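Local coordinates for crystal protein (Bacillus thuringiensis serovar dakota, PDB 2ZTB) that recognises cancer cells as the proteolytically activated form of parasporin-2, a toxin that probably forms beta-barrel pores in their membrane, at residues S25-S28 / S29-T33. Residues are numbered along the deposited sequence; the frame is centred on the assembly and turned at random.
Sequences SRFS and SIYGT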
loop_
_atom_site.group_PDB
_atom_site.type_symbol
_atom_site.label_atom_id
_atom_site.label_comp_id
_atom_site.label_asym_id
_atom_site.label_seq_id
_atom_site.Cartn_x
_atom_site.Cartn_y
_atom_site.Cartn_z
ATOM N N SER A 25 -21.401 -10.982 25.617
ATOM C CA SER A 25 -21.118 -10.949 27.068
ATOM C C SER A 25 -21.222 -9.534 27.634
ATOM O O SER A 25 -21.660 -9.333 28.764
ATOM C CB SER A 25 -19.731 -11.533 27.343
ATOM O OG SER A 25 -19.360 -11.418 28.720
ATOM N N ARG A 26 -20.834 -8.551 26.829
ATOM C CA ARG A 26 -20.992 -7.149 27.178
ATOM C C ARG A 26 -22.472 -6.725 27.275
ATOM O O ARG A 26 -22.852 -6.025 28.202
ATOM C CB ARG A 26 -20.182 -6.286 26.196
ATOM C CG ARG A 26 -18.662 -6.263 26.506
ATOM C CD ARG A 26 -18.207 -4.934 27.191
ATOM N NE ARG A 26 -18.714 -4.844 28.539
ATOM C CZ ARG A 26 -19.416 -3.848 29.094
ATOM N NH1 ARG A 26 -19.709 -2.705 28.479
ATOM N NH2 ARG A 26 -19.810 -4.021 30.330
ATOM N N PHE A 27 -23.295 -7.162 26.320
ATOM C CA PHE A 27 -24.739 -6.949 26.337
ATOM C C PHE A 27 -25.346 -7.598 27.572
ATOM O O PHE A 27 -26.175 -7.014 28.252
ATOM C CB PHE A 27 -25.380 -7.538 25.068
ATOM C CG PHE A 27 -25.462 -6.572 23.897
ATOM C CD1 PHE A 27 -24.754 -6.823 22.720
ATOM C CD2 PHE A 27 -26.270 -5.431 23.966
ATOM C CE1 PHE A 27 -24.836 -5.952 21.632
ATOM C CE2 PHE A 27 -26.373 -4.534 22.877
ATOM C CZ PHE A 27 -25.657 -4.794 21.704
ATOM N N SER A 28 -24.899 -8.811 27.877
ATOM C CA SER A 28 -25.296 -9.498 29.098
ATOM C C SER A 28 -25.004 -8.704 30.363
ATOM O O SER A 28 -25.844 -8.637 31.260
ATOM C CB SER A 28 -24.620 -10.852 29.181
ATOM O OG SER A 28 -25.163 -11.563 30.275
ATOM N N SER A 29 -23.810 -8.114 30.444
ATOM C CA SER A 29 -23.453 -7.280 31.586
ATOM C C SER A 29 -24.306 -6.017 31.636
ATOM O O SER A 29 -24.701 -5.583 32.715
ATOM C CB SER A 29 -21.999 -6.854 31.488
ATOM O OG SER A 29 -21.143 -7.894 31.839
ATOM N N ILE A 30 -24.555 -5.406 30.471
ATOM C CA ILE A 30 -25.267 -4.135 30.424
ATOM C C ILE A 30 -26.730 -4.289 30.870
ATOM O O ILE A 30 -27.256 -3.444 31.600
ATOM C CB ILE A 30 -25.165 -3.451 29.029
ATOM C CG1 ILE A 30 -23.698 -3.121 28.689
ATOM C CG2 ILE A 30 -26.020 -2.178 28.993
ATOM C CD1 ILE A 30 -23.425 -2.748 27.204
ATOM N N TYR A 31 -27.373 -5.369 30.436
ATOM C CA TYR A 31 -28.818 -5.508 30.588
ATOM C C TYR A 31 -29.182 -6.499 31.677
ATOM O O TYR A 31 -30.324 -6.507 32.146
ATOM C CB TYR A 31 -29.494 -5.813 29.228
ATOM C CG TYR A 31 -29.415 -4.604 28.307
ATOM C CD1 TYR A 31 -28.408 -4.501 27.351
ATOM C CD2 TYR A 31 -30.281 -3.521 28.472
ATOM C CE1 TYR A 31 -28.290 -3.387 26.545
ATOM C CE2 TYR A 31 -30.168 -2.383 27.669
ATOM C CZ TYR A 31 -29.166 -2.330 26.709
ATOM O OH TYR A 31 -29.039 -1.226 25.913
ATOM N N GLY A 32 -28.200 -7.296 32.107
ATOM C CA GLY A 32 -28.377 -8.216 33.238
ATOM C C GLY A 32 -28.938 -9.575 32.835
ATOM O O GLY A 32 -29.234 -10.401 33.686
ATOM N N THR A 33 -29.092 -9.796 31.530
ATOM C CA THR A 33 -29.589 -11.058 30.992
ATOM C C THR A 33 -28.810 -11.296 29.713
ATOM O O THR A 33 -28.568 -10.363 28.945
ATOM C CB THR A 33 -31.129 -10.998 30.695
ATOM O OG1 THR A 33 -31.842 -10.773 31.919
ATOM C CG2 THR A 33 -31.653 -12.286 30.051
#
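F27 and Y31, one turn apart near the C-terminal end of helix 20-31, send their rings off the helix side by side and pointing the same way. Y31 comes to the rim of the F27 ring, close to that ring's plane, with CE1 of Y31 3.9 Å from CD2 of F27, so the two meet along an edge and do not stack. CG of Y31 lies beside its own backbone N (chi1 -69°), and this leans the ring back over the preceding turn, its near edge by F27 O. The methyl CG2 of I30 sits over one face of the Y31 ring, toward the rim.

On the next flank R26 and I30 cross at about a right angle. The arginine chain bends at chi2 and chi3, which carries its end forward along the helix, toward the C-terminus: NH1 of R26 reaches within 3.9 Å of CD1 of I30, and NH2 passes the CB of S29. NH1 is hydrogen-bonded to the carbonyl O of D217. S29 adds a weak bond from its OG to S25 O, alongside the regular helical bond from its N.

The helix ends at Y31; G32, the first residue past it, has positive phi (87°) and turns the chain away; its N still reaches S28 O at 2.8 Å, from above the carbonyl plane. Beyond the turn, T33 O folds back to accept a nearly straight CA-H...O contact from S28 CA (3.4 Å).

Far from the centre of this elongated molecule, the helix packs F27 against F195 and A197 of strand 168-199 and against V218 of helix 215-218, while Y31 stacks on W211 and its OH is hydrogen-bonded to ND2 of N213, both on strand 210-214.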